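PDB 2BJR: MFP2B from Ascaris suum, which enhances the polymerisation of major sperm protein that drives amoeboid motility in nematode sperm, and carries a bound zinc ion. Local coordinates for residues A[18-23]-A[54-59]; A[96-101]-A[155-160]; A[300-305]-A[354-359]. One frame throughout, in Å; residues are numbered along the deposited sequence.

Contact 1: A[18-23]-A[54-59]; sequences SPFPDN and GVIECS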
# COMPACT_ATOMS: atom_id res chain seq x y z
N SER A 18 -15.02 3.45 8.29
CA SER A 18 -14.13 3.44 9.44
C SER A 18 -12.73 2.93 9.00
O SER A 18 -12.57 2.38 7.93
CB SER A 18 -14.69 2.54 10.55
OG SER A 18 -15.82 3.15 11.19
N PRO A 19 -11.71 3.14 9.81
CA PRO A 19 -10.37 2.65 9.44
C PRO A 19 -10.26 1.16 9.25
O PRO A 19 -11.09 0.38 9.75
CB PRO A 19 -9.49 3.13 10.59
CG PRO A 19 -10.19 4.28 11.15
CD PRO A 19 -11.68 3.91 11.06
N PHE A 20 -9.23 0.75 8.49
CA PHE A 20 -9.01 -0.64 8.21
C PHE A 20 -8.68 -1.41 9.46
O PHE A 20 -8.09 -0.86 10.38
CB PHE A 20 -7.87 -0.87 7.21
CG PHE A 20 -8.26 -0.65 5.78
CD1 PHE A 20 -8.39 0.65 5.29
CD2 PHE A 20 -8.49 -1.72 4.96
CE1 PHE A 20 -8.74 0.85 4.01
CE2 PHE A 20 -8.85 -1.54 3.68
CZ PHE A 20 -8.97 -0.23 3.19
N PRO A 21 -9.02 -2.69 9.46
CA PRO A 21 -8.55 -3.60 10.50
C PRO A 21 -7.02 -3.80 10.44
O PRO A 21 -6.37 -3.44 9.45
CB PRO A 21 -9.25 -4.91 10.17
CG PRO A 21 -9.59 -4.78 8.63
CD PRO A 21 -9.86 -3.37 8.44
N ASP A 22 -6.48 -4.42 11.49
CA ASP A 22 -5.06 -4.74 11.48
C ASP A 22 -4.66 -5.60 10.33
O ASP A 22 -5.38 -6.50 9.89
CB ASP A 22 -4.67 -5.53 12.74
CG ASP A 22 -4.71 -4.69 13.99
OD1 ASP A 22 -4.79 -3.44 14.00
OD2 ASP A 22 -4.66 -5.28 15.08
N ASN A 23 -3.46 -5.34 9.84
CA ASN A 23 -2.82 -6.21 8.86
C ASN A 23 -3.64 -6.67 7.62
O ASN A 23 -3.69 -7.85 7.30
CB ASN A 23 -2.26 -7.43 9.58
CG ASN A 23 -1.27 -7.04 10.64
OD1 ASN A 23 -0.14 -6.64 10.32
ND2 ASN A 23 -1.69 -7.05 11.86
N GLY A 54 -8.52 7.92 5.24
CA GLY A 54 -8.26 7.12 6.41
C GLY A 54 -9.26 6.04 6.73
O GLY A 54 -9.07 5.31 7.70
N VAL A 55 -10.27 5.89 5.88
CA VAL A 55 -11.31 4.88 6.08
C VAL A 55 -11.60 4.07 4.86
O VAL A 55 -11.20 4.42 3.74
CB VAL A 55 -12.65 5.57 6.56
CG1 VAL A 55 -12.36 6.41 7.79
CG2 VAL A 55 -13.24 6.38 5.48
N ILE A 56 -12.30 2.95 5.08
CA ILE A 56 -12.64 1.98 4.06
C ILE A 56 -13.69 2.53 3.09
O ILE A 56 -14.77 3.00 3.50
CB ILE A 56 -13.22 0.67 4.73
CG1 ILE A 56 -12.16 -0.04 5.56
CG2 ILE A 56 -13.79 -0.30 3.68
CD1 ILE A 56 -12.76 -1.22 6.41
N GLU A 57 -13.36 2.46 1.80
CA GLU A 57 -14.34 2.49 0.72
C GLU A 57 -14.16 1.16 0.01
O GLU A 57 -13.14 0.47 0.18
CB GLU A 57 -14.09 3.67 -0.21
CG GLU A 57 -14.49 5.01 0.42
CD GLU A 57 -14.51 6.19 -0.54
OE1 GLU A 57 -14.44 6.01 -1.76
OE2 GLU A 57 -14.59 7.34 -0.08
N CYS A 58 -15.16 0.73 -0.75
CA CYS A 58 -15.09 -0.55 -1.39
C CYS A 58 -16.02 -0.66 -2.60
O CYS A 58 -16.89 0.20 -2.81
CB CYS A 58 -15.35 -1.68 -0.39
SG CYS A 58 -16.94 -1.43 0.49
N SER A 59 -15.79 -1.68 -3.40
CA SER A 59 -16.50 -1.93 -4.65
C SER A 59 -16.66 -3.41 -4.91
O SER A 59 -15.69 -4.17 -4.84
CB SER A 59 -15.74 -1.30 -5.82
OG SER A 59 -16.39 -1.54 -7.06

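Contact 2: A[96-101]-A[155-160]; sequences IKYSDR and SALANM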
# COMPACT_ATOMS: atom_id res chain seq x y z
N ILE A 96 -0.17 -16.38 -7.42
CA ILE A 96 0.25 -17.14 -8.58
C ILE A 96 -0.57 -16.79 -9.80
O ILE A 96 -1.67 -16.27 -9.68
CB ILE A 96 0.12 -18.66 -8.31
CG1 ILE A 96 -1.38 -19.05 -8.15
CG2 ILE A 96 0.89 -19.01 -7.10
CD1 ILE A 96 -1.60 -20.55 -8.10
N LYS A 97 -0.06 -17.15 -10.98
CA LYS A 97 -0.83 -16.99 -12.19
C LYS A 97 -1.98 -17.98 -12.17
O LYS A 97 -1.83 -19.13 -11.76
CB LYS A 97 -0.00 -17.26 -13.44
CG LYS A 97 1.05 -16.18 -13.73
CD LYS A 97 1.65 -16.43 -15.12
CE LYS A 97 3.16 -16.32 -15.14
NZ LYS A 97 3.72 -16.92 -16.41
N TYR A 98 -3.12 -17.53 -12.66
CA TYR A 98 -4.31 -18.34 -12.69
C TYR A 98 -4.01 -19.63 -13.48
O TYR A 98 -4.46 -20.71 -13.10
CB TYR A 98 -5.40 -17.52 -13.35
CG TYR A 98 -6.70 -18.22 -13.51
CD1 TYR A 98 -7.55 -18.40 -12.41
CD2 TYR A 98 -7.09 -18.74 -14.73
CE1 TYR A 98 -8.77 -19.07 -12.55
CE2 TYR A 98 -8.30 -19.39 -14.89
CZ TYR A 98 -9.14 -19.57 -13.80
OH TYR A 98 -10.38 -20.19 -13.97
N SER A 99 -3.19 -19.53 -14.53
CA SER A 99 -2.89 -20.70 -15.35
C SER A 99 -2.07 -21.75 -14.58
O SER A 99 -2.07 -22.91 -14.99
CB SER A 99 -2.16 -20.31 -16.64
OG SER A 99 -0.93 -19.67 -16.35
N ASP A 100 -1.42 -21.35 -13.49
CA ASP A 100 -0.57 -22.24 -12.70
C ASP A 100 -1.27 -22.91 -11.54
O ASP A 100 -0.60 -23.58 -10.72
CB ASP A 100 0.66 -21.48 -12.17
CG ASP A 100 1.67 -21.17 -13.25
OD1 ASP A 100 1.68 -21.90 -14.28
OD2 ASP A 100 2.49 -20.19 -13.15
N ARG A 101 -2.59 -22.74 -11.41
CA ARG A 101 -3.28 -23.18 -10.19
C ARG A 101 -3.23 -24.71 -10.02
O ARG A 101 -3.06 -25.20 -8.90
CB ARG A 101 -4.72 -22.66 -10.15
CG ARG A 101 -5.63 -23.12 -11.29
CD ARG A 101 -6.90 -22.25 -11.42
NE ARG A 101 -7.85 -22.76 -12.40
CZ ARG A 101 -7.69 -22.72 -13.73
NH1 ARG A 101 -6.60 -22.23 -14.29
NH2 ARG A 101 -8.63 -23.21 -14.52
N SER A 155 -9.05 -17.64 -22.06
CA SER A 155 -7.61 -17.46 -22.04
C SER A 155 -7.17 -16.09 -21.53
O SER A 155 -6.02 -15.94 -21.12
CB SER A 155 -6.99 -17.77 -23.41
OG SER A 155 -7.31 -16.79 -24.37
N ALA A 156 -8.07 -15.10 -21.52
CA ALA A 156 -7.74 -13.77 -21.00
C ALA A 156 -7.45 -13.77 -19.49
O ALA A 156 -6.78 -12.86 -18.96
CB ALA A 156 -8.85 -12.76 -21.35
N LEU A 157 -7.91 -14.82 -18.79
CA LEU A 157 -7.60 -15.02 -17.37
C LEU A 157 -6.18 -15.52 -17.07
O LEU A 157 -5.74 -15.44 -15.94
CB LEU A 157 -8.58 -16.06 -16.78
CG LEU A 157 -10.05 -15.69 -16.98
CD1 LEU A 157 -10.88 -16.70 -16.20
CD2 LEU A 157 -10.34 -14.27 -16.50
N ALA A 158 -5.47 -16.05 -18.08
CA ALA A 158 -4.28 -16.88 -17.85
C ALA A 158 -3.20 -16.28 -16.96
O ALA A 158 -2.63 -16.95 -16.09
CB ALA A 158 -3.67 -17.28 -19.22
N ASN A 159 -2.93 -15.01 -17.17
CA ASN A 159 -1.86 -14.30 -16.45
C ASN A 159 -2.38 -13.45 -15.29
O ASN A 159 -1.59 -12.78 -14.61
CB ASN A 159 -1.10 -13.40 -17.40
CG ASN A 159 -0.52 -14.14 -18.61
OD1 ASN A 159 -0.55 -13.62 -19.74
ND2 ASN A 159 -0.04 -15.34 -18.39
N MSE A 160 -3.68 -13.45 -15.05
CA MSE A 160 -4.21 -12.79 -13.85
C MSE A 160 -3.74 -13.58 -12.63
O MSE A 160 -3.39 -14.75 -12.73
CB MSE A 160 -5.75 -12.72 -13.92
CG MSE A 160 -6.20 -11.93 -15.08
SE MSE A 160 -8.08 -11.50 -14.95
CE MSE A 160 -8.35 -10.76 -16.75

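Contact 3: A[300-305]-A[354-359]; sequences WIPVHV and CMVLCR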
# COMPACT_ATOMS: atom_id res chain seq x y z
N TRP A 300 19.41 8.06 -9.34
CA TRP A 300 18.54 8.34 -8.18
C TRP A 300 17.15 8.73 -8.68
O TRP A 300 16.97 9.56 -9.57
CB TRP A 300 19.11 9.41 -7.26
CG TRP A 300 20.29 8.96 -6.50
CD1 TRP A 300 21.60 9.16 -6.82
CD2 TRP A 300 20.30 8.21 -5.27
NE1 TRP A 300 22.42 8.60 -5.88
CE2 TRP A 300 21.65 7.99 -4.92
CE3 TRP A 300 19.30 7.68 -4.44
CZ2 TRP A 300 22.03 7.29 -3.78
CZ3 TRP A 300 19.67 6.98 -3.32
CH2 TRP A 300 21.03 6.77 -2.99
N ILE A 301 16.13 8.06 -8.17
CA ILE A 301 14.79 8.28 -8.64
C ILE A 301 13.97 8.69 -7.41
O ILE A 301 14.03 7.98 -6.42
CB ILE A 301 14.23 6.99 -9.26
CG1 ILE A 301 15.15 6.45 -10.39
CG2 ILE A 301 12.87 7.20 -9.85
CD1 ILE A 301 14.49 5.32 -11.21
N PRO A 302 13.20 9.75 -7.46
CA PRO A 302 12.31 10.03 -6.32
C PRO A 302 11.38 8.85 -6.03
O PRO A 302 10.93 8.13 -6.92
CB PRO A 302 11.49 11.25 -6.78
CG PRO A 302 12.34 11.90 -7.83
CD PRO A 302 13.04 10.75 -8.55
N VAL A 303 11.06 8.66 -4.75
CA VAL A 303 10.00 7.77 -4.34
C VAL A 303 8.74 8.46 -4.81
O VAL A 303 8.61 9.65 -4.61
CB VAL A 303 10.03 7.58 -2.81
CG1 VAL A 303 8.78 6.96 -2.30
CG2 VAL A 303 11.23 6.74 -2.47
N HIS A 304 7.83 7.76 -5.48
CA HIS A 304 6.62 8.39 -5.98
C HIS A 304 5.43 7.47 -5.92
O HIS A 304 5.56 6.26 -6.10
CB HIS A 304 6.77 8.87 -7.44
CG HIS A 304 7.19 7.79 -8.39
ND1 HIS A 304 6.33 7.20 -9.29
CD2 HIS A 304 8.40 7.21 -8.59
CE1 HIS A 304 6.98 6.27 -9.98
NE2 HIS A 304 8.25 6.27 -9.59
N VAL A 305 4.27 8.05 -5.63
CA VAL A 305 3.00 7.36 -5.81
C VAL A 305 2.24 8.13 -6.88
O VAL A 305 2.11 9.35 -6.80
CB VAL A 305 2.23 7.27 -4.49
CG1 VAL A 305 0.79 6.81 -4.75
CG2 VAL A 305 2.92 6.29 -3.54
N CYS A 354 14.06 22.13 -1.72
CA CYS A 354 13.47 20.92 -1.12
C CYS A 354 14.51 19.80 -1.14
O CYS A 354 15.33 19.74 -2.04
CB CYS A 354 12.20 20.41 -1.89
SG CYS A 354 10.81 21.46 -1.56
N MSE A 355 14.41 18.88 -0.19
CA MSE A 355 15.21 17.66 -0.21
C MSE A 355 14.22 16.51 -0.44
O MSE A 355 13.29 16.32 0.34
CB MSE A 355 15.99 17.48 1.10
CG MSE A 355 16.90 18.65 1.51
SE MSE A 355 18.40 18.57 0.29
CE MSE A 355 19.22 16.91 0.70
N VAL A 356 14.40 15.75 -1.51
CA VAL A 356 13.40 14.77 -1.93
C VAL A 356 13.88 13.36 -1.59
O VAL A 356 15.04 13.04 -1.81
CB VAL A 356 13.12 14.90 -3.45
CG1 VAL A 356 12.19 13.84 -3.96
CG2 VAL A 356 12.56 16.23 -3.72
N LEU A 357 13.00 12.50 -1.08
CA LEU A 357 13.42 11.12 -0.79
C LEU A 357 13.54 10.39 -2.13
O LEU A 357 12.58 10.33 -2.90
CB LEU A 357 12.40 10.38 0.11
CG LEU A 357 12.80 8.91 0.34
CD1 LEU A 357 14.14 8.84 1.10
CD2 LEU A 357 11.73 8.13 1.03
N CYS A 358 14.73 9.89 -2.42
CA CYS A 358 15.02 9.13 -3.62
C CYS A 358 15.58 7.78 -3.25
O CYS A 358 15.91 7.49 -2.07
CB CYS A 358 16.07 9.85 -4.47
SG CYS A 358 15.56 11.50 -5.00
N ARG A 359 15.59 6.92 -4.27
CA ARG A 359 16.19 5.63 -4.17
C ARG A 359 16.98 5.32 -5.45
O ARG A 359 16.71 5.84 -6.52
CB ARG A 359 15.15 4.53 -3.94
CG ARG A 359 14.05 4.46 -4.92
CD ARG A 359 13.08 3.32 -4.64
NE ARG A 359 12.11 3.15 -5.69
CZ ARG A 359 11.45 2.02 -5.91
NH1 ARG A 359 11.58 0.98 -5.08
NH2 ARG A 359 10.68 1.94 -6.96
O HOH W 1 11.29 5.41 -7.28

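Contact 1: A[18-23]-A[54-59]
The ring of Phe20 overlaps Ile56, whose CG1 sits over the middle of one ring face in a CH-pi contact, 3.7 Å from the centroid and only 6° off the ring normal. The contact joins the loop that follows strand 10-15 to the start of strand 55-62, in the six-stranded antiparallel sheet near the start of the chain. CG1 of Ile56 lies beside its own backbone N (chi1 -65°), which sets this branch against the ring face and carries CD1 on toward the pyrrolidine of Pro21, whose CD lies 4.1 Å from Ile56 CD1. Phe20 is buried: Ala49 of strand 43-52 and the ring of Tyr34, with its plane at about 40°, also pack against it. Strand 76-81 adds Val79 against Pro21 and Ile77 against Ile56.

One backbone bond fixes the crossing, Ile56 N to Ser18 O at 2.9 Å. The aliphatic part of Ile56 follows its own N-H to the same place, with Ile56 CG1 3.4 Å from Ser18 O, so that this branch is held between the carbonyl and the aromatic face. Beside it, Pro19 turns its CA-H to Gly54 O at 3.4 Å, a weaker CA-H...O contact. At the partly exposed end, Pro19 CD meets Val55 CG1 at 4.2 Å.

Contact 2: A[96-101]-A[155-160]
A type I beta turn, Leu157 to Met160, leads into strand 161-166 and docks here on the end of the neighbouring antiparallel strand 92-97, where the chain passes through a short 3-10 segment into helix 101-106. Tyr98 N donates to Met160 O at 2.8 Å and so extends the pairing of the two strands, which are already joined through Ile96 and Ile162. One residue on, Ser99 N reaches Ala158 O at 3.1 Å. The same oxygen lies 3.2 Å from Ser99 OG, at best a weak bond.

The Tyr98 side chain swings alongside Leu157, both pointing the same way, with Tyr98 CD2 3.7 Å from Leu157 CB. With CG opposite the backbone N (chi1 178°), the ring runs beside Leu157 toward Phe118 and Ile162. Over one face of the Tyr98 ring lies the guanidinium of Arg101, its NH1 3.3 Å above the ring plane. That NH1 also donates to Tyr98 O at 2.9 Å, and Arg101 N reaches the same oxygen from the opposite face of the carbonyl plane.

On the solvent side, Lys97 CD passes 3.8 Å from Asn159 ND2. Main-chain bonds therefore fix the turn against the strand end, while the bond to Tyr98 O holds the Arg101 guanidinium over the tyrosine ring, which probably limits the ring's movement.

Contact 3: A[300-305]-A[354-359]
Trp300 lays the benzo part of its indole beside the backbone of Arg359, with Trp300 CE3 3.5 Å from Arg359 C and Arg359 N at the ring edge, in plane. Chi1 of -71° sets the indole beside the tryptophan's own N, and the ring system reaches obliquely past Cys358, whose CB also packs on CE3.

The two segments are antiparallel neighbours in the sheet that includes strands 282-288 and 313-319, strand 300-302 lying against strand 355-361 with short-segment axes 130° apart. Ile301 and Arg359 form a hydrogen-bonded pair, Ile301 N to Arg359 O at 2.8 Å and Arg359 N to Ile301 O at 2.9 Å. Pro302, opposite Cys358, is in a non-hydrogen-bonded pair, where its missing N-H costs this pairing no bond, since its N would not face Cys358 in such a pair. The next bond runs from Val303 N to Leu357 O at 2.9 Å.

Apolar groups fill in around the backbone. Val303 CG2 meets Leu357 CD2 at 3.8 Å, the two side chains crossing at a slant, with Tyr284 and Trp286 of strand 282-288 nearby. Pro302 CB rests on Val356 CG1, while Cys358 SG comes within 3.8 Å of Pro302 CA.

Arg359 CG sits between the backbone N and carbonyl carbon (chi1 55°), and from there the chain runs extended to NE. A water in the guanidinium plane accepts from Arg359 NE at 2.9 Å and donates to Pro302 O. Beyond it, NH1 donates to Thr191 O, NH2 forms a salt bridge with Asp368, and Phe282 offers a cation-pi face. The buried charge is thus compensated by Asp368, and the N-H groups are spread over the water, the Thr191 carbonyl and that carboxylate.

In the fold
Contacts 1 and 2 belong to the first of two related halves of the sequence and contact 3 to the second; each involves a different sheet. Contact 3 is the buried one, a true antiparallel strand pair with three backbone bonds and a buried arginine. The other two are partly buried. Contact 1 sets a proline-rich loop across a strand end with a single backbone bond, and relies on an aliphatic-aromatic overlap; contact 2 docks a turn on a strand end through main-chain bonds, with Lys97 and Asn159 exposed. Contacts 1 and 3 lie on opposite sides of the chain's centre, about 27 Å apart between centres, and contact 2 sits farthest from that centre, at about 23 Å.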